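Local coordinates for structural protein ORF131 (Acidianus two-tailed virus, PDB 3FAJ), which is a structural protein of the virion of an archaeal virus and probably binds DNA, at residues A35-E43 against V109-K119; Y49-E60 against I75-M86. One frame throughout, in Å; residues are numbered along the deposited sequence.

Interaction 1. Residues A35-E43 against V109-K119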
loop_
_atom_site.group_PDB
_atom_site.type_symbol
_atom_site.label_atom_id
_atom_site.label_comp_id
_atom_site.label_asym_id
_atom_site.label_seq_id
_atom_site.Cartn_x
_atom_site.Cartn_y
_atom_site.Cartn_z
ATOM N N ALA A 35 -0.803 4.449 -4.469
ATOM C CA ALA A 35 -0.726 3.510 -3.353
ATOM C C ALA A 35 -0.881 4.265 -2.022
ATOM O O ALA A 35 -1.641 3.831 -1.163
ATOM C CB ALA A 35 0.585 2.707 -3.407
ATOM N N VAL A 36 -0.186 5.391 -1.859
ATOM C CA VAL A 36 -0.270 6.165 -0.593
ATOM C C VAL A 36 -1.721 6.633 -0.344
ATOM O O VAL A 36 -2.217 6.603 0.796
ATOM C CB VAL A 36 0.702 7.347 -0.601
ATOM C CG1 VAL A 36 0.428 8.301 0.564
ATOM C CG2 VAL A 36 2.142 6.842 -0.549
ATOM N N LYS A 37 -2.424 7.009 -1.409
ATOM C CA LYS A 37 -3.829 7.406 -1.258
ATOM C C LYS A 37 -4.658 6.237 -0.724
ATOM O O LYS A 37 -5.478 6.423 0.185
ATOM C CB LYS A 37 -4.396 7.939 -2.570
ATOM C CG LYS A 37 -3.900 9.332 -2.879
ATOM C CD LYS A 37 -4.313 9.749 -4.254
ATOM C CE LYS A 37 -3.654 11.062 -4.589
ATOM N NZ LYS A 37 -3.710 11.280 -6.042
ATOM N N ILE A 38 -4.442 5.044 -1.273
ATOM C CA ILE A 38 -5.127 3.822 -0.821
ATOM C C ILE A 38 -4.766 3.562 0.648
ATOM O O ILE A 38 -5.646 3.281 1.480
ATOM C CB ILE A 38 -4.789 2.592 -1.707
ATOM C CG1 ILE A 38 -5.390 2.744 -3.111
ATOM C CG2 ILE A 38 -5.264 1.259 -1.040
ATOM C CD1 ILE A 38 -4.691 1.877 -4.197
ATOM N N LEU A 39 -3.483 3.689 0.962
ATOM C CA LEU A 39 -3.024 3.464 2.357
ATOM C C LEU A 39 -3.677 4.451 3.346
ATOM O O LEU A 39 -4.066 4.059 4.462
ATOM C CB LEU A 39 -1.503 3.506 2.457
ATOM C CG LEU A 39 -0.825 2.346 1.710
ATOM C CD1 LEU A 39 0.684 2.582 1.738
ATOM C CD2 LEU A 39 -1.205 0.975 2.321
ATOM N N ASP A 40 -3.802 5.710 2.953
ATOM C CA ASP A 40 -4.490 6.696 3.799
ATOM C C ASP A 40 -5.957 6.311 4.048
ATOM O O ASP A 40 -6.485 6.480 5.157
ATOM C CB ASP A 40 -4.389 8.096 3.180
ATOM C CG ASP A 40 -2.996 8.701 3.297
ATOM O OD1 ASP A 40 -2.160 8.203 4.092
ATOM O OD2 ASP A 40 -2.747 9.700 2.586
ATOM N N MET A 41 -6.632 5.817 3.009
ATOM C CA MET A 41 -8.038 5.358 3.139
ATOM C C MET A 41 -8.124 4.120 4.041
ATOM O O MET A 41 -9.061 3.983 4.849
ATOM C CB MET A 41 -8.604 5.047 1.761
ATOM C CG MET A 41 -8.734 6.277 0.888
ATOM S SD MET A 41 -9.507 5.827 -0.677
ATOM C CE MET A 41 -8.429 4.679 -1.410
ATOM N N PHE A 42 -7.154 3.222 3.900
ATOM C CA PHE A 42 -7.045 2.036 4.755
ATOM C C PHE A 42 -6.963 2.467 6.225
ATOM O O PHE A 42 -7.706 1.958 7.082
ATOM C CB PHE A 42 -5.803 1.223 4.341
ATOM C CG PHE A 42 -5.316 0.267 5.390
ATOM C CD1 PHE A 42 -6.043 -0.890 5.698
ATOM C CD2 PHE A 42 -4.116 0.523 6.068
ATOM C CE1 PHE A 42 -5.580 -1.793 6.686
ATOM C CE2 PHE A 42 -3.641 -0.381 7.032
ATOM C CZ PHE A 42 -4.375 -1.534 7.340
ATOM N N GLU A 43 -6.088 3.428 6.507
ATOM C CA GLU A 43 -5.861 3.854 7.901
ATOM C C GLU A 43 -7.053 4.588 8.476
ATOM O O GLU A 43 -7.261 4.586 9.703
ATOM C CB GLU A 43 -4.647 4.753 7.986
ATOM C CG GLU A 43 -3.358 4.014 7.624
ATOM C CD GLU A 43 -2.147 4.908 7.710
ATOM O OE1 GLU A 43 -2.228 5.969 8.375
ATOM O OE2 GLU A 43 -1.111 4.560 7.141
ATOM N N VAL A 109 -0.813 -2.709 12.125
ATOM C CA VAL A 109 -0.113 -2.390 10.857
ATOM C C VAL A 109 0.570 -1.020 10.901
ATOM O O VAL A 109 1.765 -0.897 10.590
ATOM C CB VAL A 109 -1.065 -2.539 9.635
ATOM C CG1 VAL A 109 -0.375 -2.088 8.347
ATOM C CG2 VAL A 109 -1.510 -4.009 9.498
ATOM N N THR A 110 -0.170 0.007 11.312
ATOM C CA THR A 110 0.368 1.374 11.316
ATOM C C THR A 110 1.506 1.556 12.324
ATOM O O THR A 110 2.367 2.432 12.145
ATOM C CB THR A 110 -0.727 2.438 11.535
ATOM O OG1 THR A 110 -1.391 2.211 12.768
ATOM C CG2 THR A 110 -1.754 2.389 10.404
ATOM N N SER A 111 1.529 0.703 13.350
ATOM C CA SER A 111 2.583 0.717 14.376
ATOM C C SER A 111 3.831 -0.058 13.965
ATOM O O SER A 111 4.866 0.013 14.632
ATOM C CB SER A 111 2.052 0.139 15.684
ATOM O OG SER A 111 1.166 1.032 16.315
ATOM N N ASN A 112 3.725 -0.819 12.879
ATOM C CA ASN A 112 4.837 -1.644 12.395
ATOM C C ASN A 112 5.897 -0.759 11.714
ATOM O O ASN A 112 5.610 -0.103 10.720
ATOM C CB ASN A 112 4.293 -2.711 11.432
ATOM C CG ASN A 112 5.355 -3.694 10.944
ATOM O OD1 ASN A 112 6.527 -3.356 10.816
ATOM N ND2 ASN A 112 4.920 -4.927 10.625
ATOM N N PRO A 113 7.132 -0.730 12.247
ATOM C CA PRO A 113 8.116 0.159 11.615
ATOM C C PRO A 113 8.371 -0.129 10.130
ATOM O O PRO A 113 8.631 0.796 9.369
ATOM C CB PRO A 113 9.391 -0.059 12.466
ATOM C CG PRO A 113 8.878 -0.576 13.777
ATOM C CD PRO A 113 7.716 -1.454 13.394
ATOM N N GLU A 114 8.266 -1.390 9.708
ATOM C CA GLU A 114 8.460 -1.720 8.300
ATOM C C GLU A 114 7.350 -1.110 7.448
ATOM O O GLU A 114 7.593 -0.624 6.350
ATOM C CB GLU A 114 8.564 -3.242 8.064
ATOM C CG GLU A 114 8.979 -3.547 6.618
ATOM C CD GLU A 114 8.999 -5.013 6.263
ATOM O OE1 GLU A 114 9.080 -5.850 7.175
ATOM O OE2 GLU A 114 8.936 -5.310 5.045
ATOM N N TYR A 115 6.130 -1.086 7.982
ATOM C CA TYR A 115 5.028 -0.455 7.257
ATOM C C TYR A 115 5.280 1.048 7.147
ATOM O O TYR A 115 5.115 1.651 6.082
ATOM C CB TYR A 115 3.701 -0.708 7.980
ATOM C CG TYR A 115 2.541 0.105 7.403
ATOM C CD1 TYR A 115 1.781 -0.389 6.346
ATOM C CD2 TYR A 115 2.222 1.361 7.919
ATOM C CE1 TYR A 115 0.713 0.344 5.844
ATOM C CE2 TYR A 115 1.150 2.122 7.407
ATOM C CZ TYR A 115 0.411 1.592 6.357
ATOM O OH TYR A 115 -0.666 2.285 5.835
ATOM N N GLN A 116 5.645 1.657 8.265
ATOM C CA GLN A 116 5.908 3.104 8.261
ATOM C C GLN A 116 6.989 3.444 7.228
ATOM O O GLN A 116 6.855 4.428 6.490
ATOM C CB GLN A 116 6.347 3.590 9.633
ATOM C CG GLN A 116 5.276 3.416 10.713
ATOM C CD GLN A 116 5.824 3.578 12.146
ATOM O OE1 GLN A 116 7.054 3.671 12.381
ATOM N NE2 GLN A 116 4.916 3.570 13.121
ATOM N N GLN A 117 8.054 2.644 7.193
ATOM C CA GLN A 117 9.161 2.889 6.255
ATOM C C GLN A 117 8.679 2.765 4.812
ATOM O O GLN A 117 9.030 3.597 3.959
ATOM C CB GLN A 117 10.284 1.890 6.467
ATOM C CG GLN A 117 11.129 2.072 7.670
ATOM C CD GLN A 117 12.186 0.992 7.713
ATOM O OE1 GLN A 117 12.091 -0.000 6.980
ATOM N NE2 GLN A 117 13.214 1.188 8.522
ATOM N N ALA A 118 7.893 1.715 4.537
ATOM C CA ALA A 118 7.441 1.451 3.175
ATOM C C ALA A 118 6.512 2.570 2.700
ATOM O O ALA A 118 6.645 3.080 1.586
ATOM C CB ALA A 118 6.744 0.070 3.083
ATOM N N LYS A 119 5.603 3.005 3.579
ATOM C CA LYS A 119 4.674 4.076 3.229
ATOM C C LYS A 119 5.429 5.388 2.977
ATOM O O LYS A 119 5.164 6.084 1.999
ATOM C CB LYS A 119 3.591 4.227 4.315
ATOM C CG LYS A 119 2.557 5.304 3.971
ATOM C CD LYS A 119 1.453 5.310 5.016
ATOM C CE LYS A 119 0.352 6.278 4.601
ATOM N NZ LYS A 119 0.664 7.693 4.892
HETATM O O HOH W 1 0.808 7.057 7.733
#

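Interaction 2. Residues Y49-E60 against I75-M86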
loop_
_atom_site.group_PDB
_atom_site.type_symbol
_atom_site.label_atom_id
_atom_site.label_comp_id
_atom_site.label_asym_id
_atom_site.label_seq_id
_atom_site.Cartn_x
_atom_site.Cartn_y
_atom_site.Cartn_z
ATOM N N TYR A 49 -11.613 -5.179 3.704
ATOM C CA TYR A 49 -10.763 -6.269 3.268
ATOM C C TYR A 49 -11.675 -7.252 2.569
ATOM O O TYR A 49 -12.752 -7.558 3.085
ATOM C CB TYR A 49 -10.059 -6.939 4.451
ATOM C CG TYR A 49 -9.093 -8.031 4.047
ATOM C CD1 TYR A 49 -7.792 -7.719 3.631
ATOM C CD2 TYR A 49 -9.478 -9.377 4.073
ATOM C CE1 TYR A 49 -6.897 -8.731 3.252
ATOM C CE2 TYR A 49 -8.579 -10.392 3.694
ATOM C CZ TYR A 49 -7.286 -10.045 3.292
ATOM O OH TYR A 49 -6.394 -11.029 2.901
ATOM N N PRO A 50 -11.247 -7.770 1.408
ATOM C CA PRO A 50 -9.960 -7.611 0.718
ATOM C C PRO A 50 -9.800 -6.400 -0.208
ATOM O O PRO A 50 -8.791 -6.324 -0.901
ATOM C CB PRO A 50 -9.877 -8.894 -0.118
ATOM C CG PRO A 50 -11.287 -9.124 -0.510
ATOM C CD PRO A 50 -12.122 -8.726 0.702
ATOM N N GLU A 51 -10.758 -5.471 -0.225
ATOM C CA GLU A 51 -10.654 -4.270 -1.085
ATOM C C GLU A 51 -9.273 -3.619 -1.030
ATOM O O GLU A 51 -8.683 -3.300 -2.067
ATOM C CB GLU A 51 -11.726 -3.227 -0.718
ATOM C CG GLU A 51 -11.541 -1.847 -1.380
ATOM C CD GLU A 51 -12.554 -0.799 -0.905
ATOM O OE1 GLU A 51 -13.069 -0.906 0.231
ATOM O OE2 GLU A 51 -12.837 0.148 -1.676
ATOM N N VAL A 52 -8.749 -3.451 0.179
ATOM C CA VAL A 52 -7.483 -2.753 0.331
ATOM C C VAL A 52 -6.361 -3.482 -0.387
ATOM O O VAL A 52 -5.593 -2.836 -1.116
ATOM C CB VAL A 52 -7.114 -2.467 1.820
ATOM C CG1 VAL A 52 -7.040 -3.746 2.662
ATOM C CG2 VAL A 52 -5.780 -1.655 1.906
ATOM N N THR A 53 -6.264 -4.807 -0.214
ATOM C CA THR A 53 -5.140 -5.523 -0.837
ATOM C C THR A 53 -5.299 -5.709 -2.342
ATOM O O THR A 53 -4.301 -5.691 -3.068
ATOM C CB THR A 53 -4.853 -6.856 -0.160
ATOM O OG1 THR A 53 -6.075 -7.573 -0.024
ATOM C CG2 THR A 53 -4.215 -6.597 1.224
ATOM N N LEU A 54 -6.539 -5.858 -2.805
ATOM C CA LEU A 54 -6.797 -5.977 -4.248
ATOM C C LEU A 54 -6.406 -4.665 -4.941
ATOM O O LEU A 54 -5.777 -4.683 -6.009
ATOM C CB LEU A 54 -8.269 -6.292 -4.500
ATOM C CG LEU A 54 -8.735 -7.683 -4.035
ATOM C CD1 LEU A 54 -10.259 -7.752 -4.021
ATOM C CD2 LEU A 54 -8.137 -8.781 -4.927
ATOM N N LYS A 55 -6.773 -3.541 -4.328
ATOM C CA LYS A 55 -6.435 -2.225 -4.870
ATOM C C LYS A 55 -4.921 -1.970 -4.839
ATOM O O LYS A 55 -4.375 -1.452 -5.832
ATOM C CB LYS A 55 -7.169 -1.105 -4.123
ATOM C CG LYS A 55 -8.657 -1.058 -4.405
ATOM C CD LYS A 55 -9.288 0.142 -3.735
ATOM C CE LYS A 55 -10.659 0.418 -4.344
ATOM N NZ LYS A 55 -11.320 1.610 -3.717
ATOM N N LEU A 56 -4.255 -2.304 -3.724
ATOM C CA LEU A 56 -2.782 -2.176 -3.655
ATOM C C LEU A 56 -2.131 -3.064 -4.701
ATOM O O LEU A 56 -1.175 -2.654 -5.345
ATOM C CB LEU A 56 -2.252 -2.547 -2.272
ATOM C CG LEU A 56 -2.571 -1.520 -1.178
ATOM C CD1 LEU A 56 -2.205 -2.102 0.204
ATOM C CD2 LEU A 56 -1.844 -0.141 -1.443
ATOM N N ALA A 57 -2.650 -4.284 -4.871
ATOM C CA ALA A 57 -2.104 -5.212 -5.856
ATOM C C ALA A 57 -2.175 -4.615 -7.275
ATOM O O ALA A 57 -1.260 -4.816 -8.092
ATOM C CB ALA A 57 -2.844 -6.555 -5.791
ATOM N N GLY A 58 -3.255 -3.884 -7.550
ATOM C CA GLY A 58 -3.440 -3.197 -8.841
ATOM C C GLY A 58 -2.330 -2.177 -9.077
ATOM O O GLY A 58 -1.786 -2.086 -10.184
ATOM N N GLU A 59 -2.019 -1.392 -7.968
ATOM C CA GLU A 59 -0.899 -0.445 -8.141
ATOM C C GLU A 59 0.405 -1.212 -8.313
ATOM O O GLU A 59 1.284 -0.821 -9.100
ATOM C CB GLU A 59 -0.796 0.516 -6.953
ATOM C CG GLU A 59 -1.991 1.479 -6.779
ATOM C CD GLU A 59 -2.260 2.363 -7.984
ATOM O OE1 GLU A 59 -1.304 2.862 -8.620
ATOM O OE2 GLU A 59 -3.457 2.536 -8.317
ATOM N N GLU A 60 0.597 -2.164 -7.542
ATOM C CA GLU A 60 1.788 -3.001 -7.670
ATOM C C GLU A 60 1.921 -3.549 -9.099
ATOM O O GLU A 60 3.014 -3.535 -9.683
ATOM C CB GLU A 60 1.693 -4.156 -6.660
ATOM C CG GLU A 60 2.879 -5.066 -6.624
ATOM C CD GLU A 60 2.714 -6.138 -5.570
ATOM O OE1 GLU A 60 1.644 -6.172 -4.907
ATOM O OE2 GLU A 60 3.649 -6.960 -5.457
ATOM N N ILE A 75 5.104 -1.896 -2.227
ATOM C CA ILE A 75 3.661 -2.223 -2.169
ATOM C C ILE A 75 3.502 -3.704 -1.806
ATOM O O ILE A 75 2.686 -4.049 -0.955
ATOM C CB ILE A 75 2.921 -1.861 -3.468
ATOM C CG1 ILE A 75 3.027 -0.347 -3.754
ATOM C CG2 ILE A 75 1.452 -2.343 -3.362
ATOM C CD1 ILE A 75 2.659 0.011 -5.209
ATOM N N HIS A 76 4.322 -4.573 -2.410
ATOM C CA HIS A 76 4.249 -5.998 -2.117
ATOM C C HIS A 76 4.449 -6.253 -0.614
ATOM O O HIS A 76 3.724 -7.061 -0.012
ATOM C CB HIS A 76 5.281 -6.757 -2.956
ATOM C CG HIS A 76 5.117 -8.239 -2.916
ATOM N ND1 HIS A 76 5.772 -9.041 -2.002
ATOM C CD2 HIS A 76 4.381 -9.072 -3.691
ATOM C CE1 HIS A 76 5.444 -10.305 -2.214
ATOM N NE2 HIS A 76 4.606 -10.353 -3.237
ATOM N N ALA A 77 5.422 -5.567 -0.012
ATOM C CA ALA A 77 5.719 -5.751 1.425
ATOM C C ALA A 77 4.512 -5.354 2.269
ATOM O O ALA A 77 4.161 -6.068 3.222
ATOM C CB ALA A 77 6.987 -4.954 1.848
ATOM N N ILE A 78 3.871 -4.245 1.913
ATOM C CA ILE A 78 2.697 -3.762 2.648
ATOM C C ILE A 78 1.512 -4.732 2.501
ATOM O O ILE A 78 0.838 -5.045 3.485
ATOM C CB ILE A 78 2.317 -2.332 2.232
ATOM C CG1 ILE A 78 3.428 -1.364 2.704
ATOM C CG2 ILE A 78 0.956 -1.931 2.844
ATOM C CD1 ILE A 78 3.325 0.051 2.051
ATOM N N VAL A 79 1.292 -5.208 1.276
ATOM C CA VAL A 79 0.211 -6.171 1.027
ATOM C C VAL A 79 0.391 -7.398 1.919
ATOM O O VAL A 79 -0.572 -7.867 2.546
ATOM C CB VAL A 79 0.092 -6.553 -0.474
ATOM C CG1 VAL A 79 -0.848 -7.767 -0.672
ATOM C CG2 VAL A 79 -0.385 -5.334 -1.287
ATOM N N LYS A 80 1.613 -7.916 2.000
ATOM C CA LYS A 80 1.916 -9.062 2.863
ATOM C C LYS A 80 1.576 -8.773 4.329
ATOM O O LYS A 80 0.987 -9.608 5.039
ATOM C CB LYS A 80 3.387 -9.431 2.720
ATOM C CG LYS A 80 3.797 -10.692 3.497
ATOM C CD LYS A 80 4.999 -11.385 2.873
ATOM C CE LYS A 80 6.190 -10.459 2.661
ATOM N NZ LYS A 80 7.465 -11.262 2.566
ATOM N N MET A 81 1.956 -7.575 4.789
ATOM C CA MET A 81 1.729 -7.207 6.189
ATOM C C MET A 81 0.241 -7.152 6.490
ATOM O O MET A 81 -0.210 -7.667 7.511
ATOM C CB MET A 81 2.388 -5.853 6.525
ATOM C CG MET A 81 3.899 -5.987 6.687
ATOM S SD MET A 81 4.618 -4.373 7.048
ATOM C CE MET A 81 5.087 -3.753 5.444
ATOM N N ILE A 82 -0.527 -6.535 5.593
ATOM C CA ILE A 82 -1.975 -6.420 5.813
ATOM C C ILE A 82 -2.655 -7.788 5.753
ATOM O O ILE A 82 -3.463 -8.129 6.617
ATOM C CB ILE A 82 -2.625 -5.433 4.815
ATOM C CG1 ILE A 82 -2.067 -4.017 5.030
ATOM C CG2 ILE A 82 -4.166 -5.452 4.981
ATOM C CD1 ILE A 82 -2.599 -2.987 4.078
ATOM N N SER A 83 -2.299 -8.592 4.739
ATOM C CA SER A 83 -2.833 -9.952 4.591
ATOM C C SER A 83 -2.583 -10.796 5.833
ATOM O O SER A 83 -3.479 -11.494 6.311
ATOM C CB SER A 83 -2.203 -10.642 3.375
ATOM O OG SER A 83 -2.441 -9.892 2.199
ATOM N N ASP A 84 -1.353 -10.728 6.344
ATOM C CA ASP A 84 -0.952 -11.499 7.508
ATOM C C ASP A 84 -1.725 -11.075 8.752
ATOM O O ASP A 84 -2.132 -11.939 9.539
ATOM C CB ASP A 84 0.552 -11.366 7.756
ATOM C CG ASP A 84 1.402 -12.112 6.727
ATOM O OD1 ASP A 84 0.865 -12.917 5.916
ATOM O OD2 ASP A 84 2.637 -11.881 6.736
ATOM N N ALA A 85 -1.919 -9.765 8.916
ATOM C CA ALA A 85 -2.613 -9.221 10.077
ATOM C C ALA A 85 -4.099 -9.586 10.025
ATOM O O ALA A 85 -4.743 -9.689 11.061
ATOM C CB ALA A 85 -2.420 -7.699 10.176
ATOM N N MET A 86 -4.626 -9.809 8.816
ATOM C CA MET A 86 -6.038 -10.161 8.651
ATOM C C MET A 86 -6.342 -11.642 8.855
ATOM O O MET A 86 -7.517 -12.020 8.961
ATOM C CB MET A 86 -6.576 -9.706 7.289
ATOM C CG MET A 86 -6.848 -8.211 7.203
ATOM S SD MET A 86 -8.069 -7.592 8.399
ATOM C CE MET A 86 -9.557 -8.453 7.915
HETATM O O HOH W 2 -5.532 -12.706 5.021
#

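Interaction 1. Residues A35-E43 against V109-K119
Y115 reaches across to helix 35-43 and gives its hydroxyl to E43, joining two helices of this small, mainly helical fold that run roughly antiparallel (139°) with axes 11.8 Å apart. The bond from Y115 OH to E43 OE2 is short, 2.7 Å, and uses the anti lone pair of the carboxylate, whose plane is turned 55° from the ring. Beside it, K119 sits as a knob among V36, L39, D40 and E43. Its aliphatic chain runs counter to L39 and then bends at the last torsion (chi4 -80°), which brings NZ 3.0 Å from D40 OD1, a salt bridge in which NZ approaches OD1 nearly along the C-O direction. The same NZ donates to a water that in turn donates to E43 OE2, so this oxygen has two donors. Under the polar layer, L39 CD2 lies at the edge of the Y115 ring, while V109 CG1 rests over one face and also touches F42 CE2 at 3.9 Å. Next to V109, T110 lays CG2 against E43 CG, its OG1 being bonded to I106 O. N112 caps helix 113-123, its OD1 accepting from E114 N at 2.8 Å.

Interaction 2. Residues Y49-E60 against I75-M86
L56 inserts its side chain among I75, I78, V79 and I82, and V79 answers as a knob among T53, L56, A57 and E60: knobs-into-holes packing in a nearly antiparallel helical hairpin. The axes of helices 51-60 and 75-86 run 9.5 Å apart at 166°. V79 has CG1 anti to its own N (chi1 169°), which spreads the two methyls along the opposing helix, CG1 against T53 CG2 and CG2 against L56 CB. V79 CG2 and L56 CB are tight, at 3.5 Å. The isobutyl end of L56 lies square across I82, CD1 meeting the tip CD1 of the isoleucine, while I82 CG2 lies against T53 CG2 and V52 CG1. Toward the interhelical turn, I75 CG2 packs on E60 CB and its CD1 on E59 CB, whose carboxylate leads away.

The other end of the hairpin is closed by Y49. M86 is folded at chi2 and chi3, so that CG lies over one face of the ring, 3.9 Å from its centroid in a CH-pi contact, and SD makes an oblique Met-aromatic approach; P50 CB lies over the opposite face. T53 turns OG1 back to P50 O, which also takes L54 N, leaving the methyl to face helix 75-86. In the modelled conformer S83 likewise returns OG to V79 O, above the carbonyl plane. No direct hydrogen bond crosses; instead a water lies 2.8 Å from Y49 OH and donates to S83 O at 2.7 Å.

How the interactions relate
Helix 69-86 lies against both partners of interaction 1, and I78 is one bridge between the two contacts: its CG2 is 3.7 Å from L39 CD2 and its CD1 3.6 Å from A118 CB. I38 CG2 also packs on L56 CD2, so helix 35-43 touches helix 51-60 as well. Both contacts are partly buried, but their chemistry differs. Interaction 2, between helices close in sequence, is the larger (614 against 400 Å²) and mostly aliphatic, with no direct hydrogen bond across it and a water linking Y49 OH to S83 O. Interaction 1, linking segments 66 residues apart, spans more widely separated axes with long side chains and relies on charge and a tyrosine hydroxyl above its apolar floor.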